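Local coordinates for hypothetical protein (Bacteroides fragilis, PDB 4JX0) that is of unknown function but binds magnesium and probably joins a BT_3987-like domain to a sandwich domain of the F5/F8 type C family, at residues 177-182 and 284-289; 228-233 and 297-302; 256-261 and 273-278. All coordinates share one frame; numbering follows the deposited sequence.

All three contacts lie in the C-terminal part of the chain, probably a beta sandwich of the F5/F8 type C kind. Contacts 2 and 3 belong to one five-stranded antiparallel sheet, in which strands 255-263 and 296-304 are neighbours, and their centres are about 12 Å apart. Contact 1 ties the short strand 179-180 to strand 283-294 in the other sheet; its centre is about 8 Å from that of contact 3 and about 15 Å from that of contact 2. Along the chain contact 3 falls between the segments of both other contacts, while those of contacts 1 and 2 alternate. I286 packs against F275 and F299, bringing the two sheets together in a shared hydrophobic core.

Contact 1 (177-182 and 284-289); sequences DNIDSS and AYISFK
K289 runs past N178 to form a salt bridge with D177, its NZ lying 2.8 Å from OD1 and above the carboxylate plane. The lysine chain is extended beyond CG (chi3 163°), which brings CD close to the backbone carbonyl of D177 on the way. The backbone N of K289 is satisfied separately, by the carbonyl O of N178 at 3.1 Å, which it meets well above the carbonyl plane. Two residue pairs further on, D180 N gives an almost straight bond of 2.8 Å to S287 O.

N178 is a buried polar side chain with both ends used, OD1 accepting from the backbone N of K290 and ND2 bonding H272 ND1. The amide lies next to the F288 ring, the two planes 23° apart, with ND2 3.5 Å from CD1. I179 and F288 form a non-hydrogen-bonded antiparallel pair, and D180 with S287 the hydrogen-bonded pair beside it; this short pairing adds strand 179-180 to the sheet of strand 283-294, on which the strand 235-244 is the next partner, consistent with a sandwich of the F5/F8 type C family. Isoleucine and phenylalanine suit the inward face: I179 CD1 lies 3.6 Å from F288 CE1, the two side chains pointing the same way, and I179 CG2 meets CG2 of I286. The aspartate and serine of the next pair share the more solvent-accessible face. Beyond them the strands separate, and a water donates to both D180 O (2.8 Å) and Y285 O (2.7 Å). D180 OD2 is bonded on its syn side by S182 OG, while S181 OG bonds the backbone N of D276 in the facing sheet.

Contact 2 (228-233 and 297-302); sequences LTIILP and VRFENM
L228 pairs with F299, T229 with R298 and I230 with V297, on antiparallel strands whose axes approach to 4.6 Å. The first and last of these are hydrogen-bonded pairs, so four backbone bonds join the segments. F299 N lies 2.9 Å from L228 O and L228 N returns a bond to F299 O; I230 N lies 2.7 Å from V297 O, and V297 N donates to I230 O. Weaker CA-H...O contacts, from R298 to L228 O and from T229 to V297 O, lie between them.

The polar side-chain interaction falls on the middle pair. T229 OG1 stands beside its own backbone N (chi1 -45°) and accepts from R298 NE at 3.1 Å, near the edge of the guanidinium but tilted 24° from its plane. A bend at chi3 (-70°) swings the guanidinium over this face, where it also makes cation-pi contacts with W269 and Y227. A long side chain with a planar cation suits this place, because it can donate from NE while its charge meets the two aromatic rings.

Apolar packing occupies the other face, lined by L228, I230, V297 and F299. I230 CD1 comes to the edge of the F299 ring, 3.6 Å from CE2, and F241 of strand 235-244 lies against both I230 and V297. Branched aliphatic and aromatic residues fill this buried side, as expected where two sheets meet. Strands 196-199 and 255-263 continue the sheet beyond this pair, giving the antiparallel layer of a beta sandwich such as the F5/F8 type C fold.

Contact 3 (256-261 and 273-278); sequences KSCRVM and GVFDRK
A beta hairpin made by strands 255-263 and 269-276 brings K256 against D276 and R277, at a classic beta bulge in which K256 and S257 both face M303 of the strand beyond. The lysine bends at chi2 (-140°) and again at chi4 and turns its NZ back to two acceptors: D276 OD1 at 2.7 Å in a salt bridge, met on the syn side, and the carbonyl O of R277, also 2.7 Å away. A long, flexible cation suits this place, its ammonium reaching both carboxylate and carbonyl. Its own carbonyl O receives R277 N at 3.0 Å.

C258 and F275 form a hydrogen-bonded pair, with F275 N 2.7 Å from C258 O and C258 N bonded to F275 O. V260 N then donates to G273 O at 3.1 Å, nearly straight. Glycine suits position 273 because its backbone angles would press a CB against the preceding carbonyl. C258 SG lies 4.1 Å from CB of F275, on the buried face, while the backbone N of R277 sits over the centre of the F275 ring. S257, R259, V274 and D276 take the partly exposed face; R259 bridges to E300, and R277 to D281.

Strand 269-276 is the outermost of its sheet within the chain and strand 296-304 flanks 255-263 across from it, while V260 and F275 pack on I286 of strand 283-294 in the opposing sheet.

Contact 1 (177-182 and 284-289)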
loop_
_atom_site.group_PDB
_atom_site.type_symbol
_atom_site.label_atom_id
_atom_site.label_comp_id
_atom_site.label_asym_id
_atom_site.label_seq_id
_atom_site.Cartn_x
_atom_site.Cartn_y
_atom_site.Cartn_z
ATOM N N ASP A 177 8.955 -12.484 -1.340
ATOM C CA ASP A 177 9.655 -11.860 -2.465
ATOM C C ASP A 177 10.068 -13.030 -3.312
ATOM O O ASP A 177 11.251 -13.393 -3.344
ATOM C CB ASP A 177 10.840 -10.997 -1.980
ATOM C CG ASP A 177 11.747 -10.423 -3.046
ATOM O OD1 ASP A 177 11.279 -10.254 -4.198
ATOM O OD2 ASP A 177 12.943 -10.159 -2.734
ATOM N N ASN A 178 9.060 -13.702 -3.911
ATOM C CA ASN A 178 9.276 -14.916 -4.692
ATOM C C ASN A 178 8.785 -14.793 -6.129
ATOM O O ASN A 178 8.565 -15.821 -6.752
ATOM C CB ASN A 178 8.576 -16.095 -4.011
ATOM C CG ASN A 178 9.038 -17.433 -4.504
ATOM O OD1 ASN A 178 10.237 -17.683 -4.623
ATOM N ND2 ASN A 178 8.107 -18.305 -4.853
ATOM N N ILE A 179 8.662 -13.571 -6.684
ATOM C CA ILE A 179 8.245 -13.385 -8.072
ATOM C C ILE A 179 9.333 -12.596 -8.796
ATOM O O ILE A 179 9.655 -11.479 -8.388
ATOM C CB ILE A 179 6.854 -12.703 -8.168
ATOM C CG1 ILE A 179 5.730 -13.612 -7.593
ATOM C CG2 ILE A 179 6.537 -12.287 -9.601
ATOM C CD1 ILE A 179 5.403 -14.881 -8.362
ATOM N N ASP A 180 9.903 -13.190 -9.861
ATOM C CA ASP A 180 10.923 -12.560 -10.692
ATOM C C ASP A 180 10.235 -11.868 -11.880
ATOM O O ASP A 180 9.489 -12.512 -12.625
ATOM C CB ASP A 180 11.953 -13.588 -11.161
ATOM C CG ASP A 180 13.062 -12.990 -11.998
ATOM O OD1 ASP A 180 13.881 -12.221 -11.444
ATOM O OD2 ASP A 180 13.100 -13.264 -13.209
ATOM N N SER A 181 10.492 -10.558 -12.043
ATOM C CA SER A 181 9.888 -9.720 -13.073
ATOM C C SER A 181 10.859 -9.404 -14.243
ATOM O O SER A 181 10.628 -8.446 -14.988
ATOM C CB SER A 181 9.419 -8.420 -12.437
ATOM O OG SER A 181 8.707 -8.656 -11.231
ATOM N N SER A 182 11.906 -10.228 -14.442
ATOM C CA SER A 182 12.866 -10.022 -15.523
ATOM C C SER A 182 12.252 -10.277 -16.900
ATOM O O SER A 182 12.817 -9.830 -17.895
ATOM C CB SER A 182 14.067 -10.938 -15.346
ATOM O OG SER A 182 13.722 -12.278 -15.652
ATOM N N ALA A 284 4.274 -12.326 -21.585
ATOM C CA ALA A 284 4.658 -12.035 -20.205
ATOM C C ALA A 284 5.096 -13.325 -19.533
ATOM O O ALA A 284 4.315 -14.273 -19.512
ATOM C CB ALA A 284 3.492 -11.416 -19.449
ATOM N N TYR A 285 6.339 -13.387 -19.020
ATOM C CA TYR A 285 6.867 -14.566 -18.328
ATOM C C TYR A 285 6.925 -14.259 -16.853
ATOM O O TYR A 285 7.732 -13.417 -16.445
ATOM C CB TYR A 285 8.259 -14.960 -18.850
ATOM C CG TYR A 285 8.243 -15.615 -20.211
ATOM C CD1 TYR A 285 7.877 -16.949 -20.359
ATOM C CD2 TYR A 285 8.642 -14.921 -21.345
ATOM C CE1 TYR A 285 7.900 -17.574 -21.607
ATOM C CE2 TYR A 285 8.677 -15.534 -22.596
ATOM C CZ TYR A 285 8.308 -16.860 -22.723
ATOM O OH TYR A 285 8.270 -17.409 -23.977
ATOM N N ILE A 286 6.043 -14.886 -16.057
ATOM C CA ILE A 286 5.991 -14.697 -14.603
ATOM C C ILE A 286 6.724 -15.878 -13.998
ATOM O O ILE A 286 6.281 -17.002 -14.221
ATOM C CB ILE A 286 4.520 -14.591 -14.123
ATOM C CG1 ILE A 286 3.766 -13.515 -14.945
ATOM C CG2 ILE A 286 4.467 -14.300 -12.615
ATOM C CD1 ILE A 286 2.357 -13.394 -14.678
ATOM N N SER A 287 7.857 -15.659 -13.299
ATOM C CA SER A 287 8.664 -16.756 -12.746
ATOM C C SER A 287 8.761 -16.728 -11.246
ATOM O O SER A 287 8.963 -15.669 -10.662
ATOM C CB SER A 287 10.085 -16.705 -13.300
ATOM O OG SER A 287 10.135 -16.925 -14.697
ATOM N N PHE A 288 8.701 -17.914 -10.624
ATOM C CA PHE A 288 8.909 -18.064 -9.195
ATOM C C PHE A 288 10.414 -18.147 -8.942
ATOM O O PHE A 288 11.085 -18.971 -9.577
ATOM C CB PHE A 288 8.208 -19.324 -8.654
ATOM C CG PHE A 288 6.700 -19.244 -8.611
ATOM C CD1 PHE A 288 6.059 -18.395 -7.722
ATOM C CD2 PHE A 288 5.923 -20.098 -9.373
ATOM C CE1 PHE A 288 4.667 -18.346 -7.653
ATOM C CE2 PHE A 288 4.528 -20.049 -9.302
ATOM C CZ PHE A 288 3.910 -19.175 -8.442
ATOM N N LYS A 289 10.954 -17.307 -8.035
ATOM C CA LYS A 289 12.385 -17.328 -7.687
ATOM C C LYS A 289 12.769 -18.702 -7.146
ATOM O O LYS A 289 13.809 -19.252 -7.515
ATOM C CB LYS A 289 12.724 -16.232 -6.675
ATOM C CG LYS A 289 12.725 -14.845 -7.295
ATOM C CD LYS A 289 12.826 -13.745 -6.264
ATOM C CE LYS A 289 13.226 -12.444 -6.912
ATOM N NZ LYS A 289 13.075 -11.292 -6.006
HETATM O O HOH W 1 10.144 -13.030 -15.347
#

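Contact 2 (228-233 and 297-302)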
loop_
_atom_site.group_PDB
_atom_site.type_symbol
_atom_site.label_atom_id
_atom_site.label_comp_id
_atom_site.label_asym_id
_atom_site.label_seq_id
_atom_site.Cartn_x
_atom_site.Cartn_y
_atom_site.Cartn_z
ATOM N N LEU A 228 -8.011 -13.956 -12.157
ATOM C CA LEU A 228 -7.910 -15.134 -13.011
ATOM C C LEU A 228 -7.282 -16.250 -12.203
ATOM O O LEU A 228 -6.126 -16.102 -11.802
ATOM C CB LEU A 228 -7.071 -14.817 -14.253
ATOM C CG LEU A 228 -6.700 -15.990 -15.170
ATOM C CD1 LEU A 228 -7.942 -16.684 -15.724
ATOM C CD2 LEU A 228 -5.806 -15.523 -16.286
ATOM N N THR A 229 -8.024 -17.349 -11.951
ATOM C CA THR A 229 -7.516 -18.482 -11.179
ATOM C C THR A 229 -7.115 -19.617 -12.102
ATOM O O THR A 229 -7.870 -19.975 -12.994
ATOM C CB THR A 229 -8.540 -18.978 -10.153
ATOM O OG1 THR A 229 -9.113 -17.869 -9.481
ATOM C CG2 THR A 229 -7.926 -19.902 -9.115
ATOM N N ILE A 230 -5.926 -20.182 -11.869
ATOM C CA ILE A 230 -5.374 -21.331 -12.588
ATOM C C ILE A 230 -5.571 -22.499 -11.657
ATOM O O ILE A 230 -5.070 -22.440 -10.537
ATOM C CB ILE A 230 -3.864 -21.112 -12.945
ATOM C CG1 ILE A 230 -3.700 -20.230 -14.197
ATOM C CG2 ILE A 230 -3.134 -22.448 -13.146
ATOM C CD1 ILE A 230 -4.279 -18.881 -14.092
ATOM N N ILE A 231 -6.284 -23.549 -12.087
ATOM C CA ILE A 231 -6.534 -24.713 -11.242
ATOM C C ILE A 231 -5.830 -25.916 -11.851
ATOM O O ILE A 231 -6.162 -26.314 -12.964
ATOM C CB ILE A 231 -8.058 -24.949 -11.076
ATOM C CG1 ILE A 231 -8.761 -23.689 -10.513
ATOM C CG2 ILE A 231 -8.324 -26.148 -10.162
ATOM C CD1 ILE A 231 -10.136 -23.540 -10.930
ATOM N N LEU A 232 -4.868 -26.497 -11.112
ATOM C CA LEU A 232 -4.121 -27.674 -11.557
ATOM C C LEU A 232 -4.884 -28.951 -11.187
ATOM O O LEU A 232 -5.642 -28.929 -10.213
ATOM C CB LEU A 232 -2.727 -27.713 -10.913
ATOM C CG LEU A 232 -1.889 -26.444 -11.015
ATOM C CD1 LEU A 232 -0.567 -26.623 -10.313
ATOM C CD2 LEU A 232 -1.659 -26.047 -12.466
ATOM N N PRO A 233 -4.683 -30.080 -11.901
ATOM C CA PRO A 233 -5.391 -31.325 -11.527
ATOM C C PRO A 233 -4.989 -31.869 -10.149
ATOM O O PRO A 233 -5.839 -32.401 -9.426
ATOM C CB PRO A 233 -4.998 -32.313 -12.630
ATOM C CG PRO A 233 -4.376 -31.506 -13.686
ATOM C CD PRO A 233 -3.809 -30.294 -13.070
ATOM N N VAL A 297 -3.243 -21.127 -8.546
ATOM C CA VAL A 297 -2.541 -19.834 -8.601
ATOM C C VAL A 297 -3.570 -18.811 -9.089
ATOM O O VAL A 297 -4.297 -19.104 -10.034
ATOM C CB VAL A 297 -1.274 -19.872 -9.495
ATOM C CG1 VAL A 297 -0.612 -18.498 -9.572
ATOM C CG2 VAL A 297 -0.287 -20.912 -8.984
ATOM N N ARG A 298 -3.660 -17.642 -8.438
ATOM C CA ARG A 298 -4.639 -16.606 -8.774
ATOM C C ARG A 298 -3.949 -15.271 -9.002
ATOM O O ARG A 298 -3.254 -14.765 -8.119
ATOM C CB ARG A 298 -5.700 -16.480 -7.654
ATOM C CG ARG A 298 -6.795 -15.435 -7.888
ATOM C CD ARG A 298 -7.789 -15.410 -6.744
ATOM N NE ARG A 298 -8.620 -16.616 -6.732
ATOM C CZ ARG A 298 -9.541 -16.904 -5.815
ATOM N NH1 ARG A 298 -9.768 -16.070 -4.802
ATOM N NH2 ARG A 298 -10.243 -18.031 -5.901
ATOM N N PHE A 299 -4.187 -14.676 -10.171
ATOM C CA PHE A 299 -3.620 -13.386 -10.538
ATOM C C PHE A 299 -4.629 -12.311 -10.196
ATOM O O PHE A 299 -5.780 -12.417 -10.622
ATOM C CB PHE A 299 -3.276 -13.364 -12.028
ATOM C CG PHE A 299 -2.244 -14.401 -12.390
ATOM C CD1 PHE A 299 -0.908 -14.211 -12.073
ATOM C CD2 PHE A 299 -2.603 -15.560 -13.061
ATOM C CE1 PHE A 299 0.047 -15.164 -12.413
ATOM C CE2 PHE A 299 -1.647 -16.518 -13.385
ATOM C CZ PHE A 299 -0.331 -16.317 -13.053
ATOM N N GLU A 300 -4.222 -11.308 -9.402
ATOM C CA GLU A 300 -5.093 -10.217 -8.960
ATOM C C GLU A 300 -4.461 -8.863 -9.262
ATOM O O GLU A 300 -3.267 -8.783 -9.530
ATOM C CB GLU A 300 -5.346 -10.321 -7.440
ATOM C CG GLU A 300 -5.910 -11.650 -6.975
ATOM C CD GLU A 300 -6.107 -11.758 -5.476
ATOM O OE1 GLU A 300 -5.301 -11.163 -4.725
ATOM O OE2 GLU A 300 -7.041 -12.476 -5.051
ATOM N N ASN A 301 -5.272 -7.796 -9.208
ATOM C CA ASN A 301 -4.819 -6.422 -9.416
ATOM C C ASN A 301 -3.989 -6.302 -10.713
ATOM O O ASN A 301 -2.901 -5.713 -10.732
ATOM C CB ASN A 301 -4.014 -5.997 -8.181
ATOM C CG ASN A 301 -3.837 -4.513 -8.052
ATOM O OD1 ASN A 301 -4.783 -3.740 -8.213
ATOM N ND2 ASN A 301 -2.618 -4.074 -7.774
HETATM N N MSE A 302 -4.528 -6.852 -11.806
HETATM C CA MSE A 302 -3.819 -6.885 -13.087
HETATM C C MSE A 302 -3.900 -5.533 -13.785
HETATM O O MSE A 302 -4.988 -5.118 -14.201
HETATM C CB MSE A 302 -4.371 -7.992 -13.987
HETATM C CG MSE A 302 -4.400 -9.356 -13.312
HETATM SE SE MSE A 302 -5.076 -10.726 -14.473
HETATM C CE MSE A 302 -3.411 -11.231 -15.320
#

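Contact 3 (256-261 and 273-278)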
loop_
_atom_site.group_PDB
_atom_site.type_symbol
_atom_site.label_atom_id
_atom_site.label_comp_id
_atom_site.label_asym_id
_atom_site.label_seq_id
_atom_site.Cartn_x
_atom_site.Cartn_y
_atom_site.Cartn_z
ATOM N N LYS A 256 1.327 -5.459 -17.468
ATOM C CA LYS A 256 2.554 -4.908 -16.893
ATOM C C LYS A 256 2.813 -5.528 -15.551
ATOM O O LYS A 256 3.897 -6.072 -15.328
ATOM C CB LYS A 256 2.465 -3.389 -16.721
ATOM C CG LYS A 256 3.832 -2.751 -16.422
ATOM C CD LYS A 256 3.775 -1.662 -15.384
ATOM C CE LYS A 256 5.040 -0.841 -15.354
ATOM N NZ LYS A 256 6.256 -1.652 -15.082
ATOM N N SER A 257 1.830 -5.405 -14.634
ATOM C CA SER A 257 1.966 -5.895 -13.267
ATOM C C SER A 257 0.730 -6.592 -12.748
ATOM O O SER A 257 -0.369 -6.336 -13.225
ATOM C CB SER A 257 2.277 -4.728 -12.334
ATOM O OG SER A 257 1.218 -3.787 -12.309
ATOM N N CYS A 258 0.924 -7.448 -11.733
ATOM C CA CYS A 258 -0.149 -8.146 -11.018
ATOM C C CYS A 258 0.397 -8.809 -9.744
ATOM O O CYS A 258 1.600 -9.037 -9.611
ATOM C CB CYS A 258 -0.841 -9.168 -11.911
ATOM S SG CYS A 258 0.200 -10.564 -12.388
ATOM N N ARG A 259 -0.512 -9.125 -8.825
ATOM C CA ARG A 259 -0.243 -9.790 -7.549
ATOM C C ARG A 259 -0.441 -11.285 -7.750
ATOM O O ARG A 259 -1.499 -11.673 -8.242
ATOM C CB ARG A 259 -1.222 -9.242 -6.519
ATOM C CG ARG A 259 -0.989 -9.650 -5.069
ATOM C CD ARG A 259 -2.248 -9.392 -4.265
ATOM N NE ARG A 259 -2.722 -8.015 -4.469
ATOM C CZ ARG A 259 -3.996 -7.622 -4.552
ATOM N NH1 ARG A 259 -4.985 -8.500 -4.424
ATOM N NH2 ARG A 259 -4.291 -6.342 -4.745
ATOM N N VAL A 260 0.559 -12.124 -7.407
ATOM C CA VAL A 260 0.470 -13.571 -7.616
ATOM C C VAL A 260 0.150 -14.287 -6.285
ATOM O O VAL A 260 1.043 -14.463 -5.446
ATOM C CB VAL A 260 1.774 -14.124 -8.259
ATOM C CG1 VAL A 260 1.628 -15.604 -8.610
ATOM C CG2 VAL A 260 2.156 -13.321 -9.494
HETATM N N MSE A 261 -1.119 -14.737 -6.124
HETATM C CA MSE A 261 -1.572 -15.511 -4.953
HETATM C C MSE A 261 -1.395 -16.984 -5.244
HETATM O O MSE A 261 -1.678 -17.406 -6.363
HETATM C CB MSE A 261 -3.055 -15.255 -4.649
HETATM C CG MSE A 261 -3.445 -13.797 -4.532
HETATM SE SE MSE A 261 -2.493 -12.855 -3.137
HETATM C CE MSE A 261 -3.147 -13.813 -1.597
ATOM N N GLY A 273 4.324 -12.418 -4.121
ATOM C CA GLY A 273 4.969 -11.209 -4.603
ATOM C C GLY A 273 4.198 -10.527 -5.710
ATOM O O GLY A 273 3.127 -10.982 -6.124
ATOM N N VAL A 274 4.750 -9.420 -6.191
ATOM C CA VAL A 274 4.157 -8.644 -7.258
ATOM C C VAL A 274 4.997 -8.805 -8.518
ATOM O O VAL A 274 6.211 -8.556 -8.501
ATOM C CB VAL A 274 4.026 -7.151 -6.864
ATOM C CG1 VAL A 274 3.468 -6.318 -8.022
ATOM C CG2 VAL A 274 3.158 -6.992 -5.616
ATOM N N PHE A 275 4.343 -9.201 -9.618
ATOM C CA PHE A 275 4.977 -9.227 -10.925
ATOM C C PHE A 275 4.868 -7.808 -11.428
ATOM O O PHE A 275 3.818 -7.208 -11.240
ATOM C CB PHE A 275 4.282 -10.218 -11.860
ATOM C CG PHE A 275 4.822 -10.182 -13.273
ATOM C CD1 PHE A 275 6.068 -10.709 -13.571
ATOM C CD2 PHE A 275 4.064 -9.658 -14.311
ATOM C CE1 PHE A 275 6.542 -10.719 -14.878
ATOM C CE2 PHE A 275 4.549 -9.663 -15.614
ATOM C CZ PHE A 275 5.782 -10.195 -15.887
ATOM N N ASP A 276 5.950 -7.230 -11.948
ATOM C CA ASP A 276 5.948 -5.854 -12.462
ATOM C C ASP A 276 7.084 -5.730 -13.467
ATOM O O ASP A 276 8.201 -5.349 -13.098
ATOM C CB ASP A 276 6.075 -4.836 -11.307
ATOM C CG ASP A 276 6.078 -3.365 -11.710
ATOM O OD1 ASP A 276 5.625 -3.052 -12.833
ATOM O OD2 ASP A 276 6.503 -2.522 -10.886
ATOM N N ARG A 277 6.819 -6.127 -14.726
ATOM C CA ARG A 277 7.857 -6.141 -15.754
ATOM C C ARG A 277 8.098 -4.760 -16.344
ATOM O O ARG A 277 7.267 -3.855 -16.223
ATOM C CB ARG A 277 7.573 -7.150 -16.873
ATOM C CG ARG A 277 6.265 -6.968 -17.627
ATOM C CD ARG A 277 6.259 -7.762 -18.915
ATOM N NE ARG A 277 4.987 -7.611 -19.620
ATOM C CZ ARG A 277 4.760 -7.957 -20.881
ATOM N NH1 ARG A 277 5.732 -8.474 -21.625
ATOM N NH2 ARG A 277 3.561 -7.782 -21.415
ATOM N N LYS A 278 9.279 -4.611 -16.951
ATOM C CA LYS A 278 9.746 -3.391 -17.593
ATOM C C LYS A 278 9.910 -3.584 -19.115
ATOM O O LYS A 278 10.197 -2.621 -19.803
ATOM C CB LYS A 278 11.086 -2.979 -16.950
ATOM C CG LYS A 278 10.930 -2.291 -15.583
ATOM C CD LYS A 278 11.844 -2.879 -14.504
ATOM C CE LYS A 278 11.329 -4.192 -13.942
ATOM N NZ LYS A 278 12.398 -4.967 -13.249
#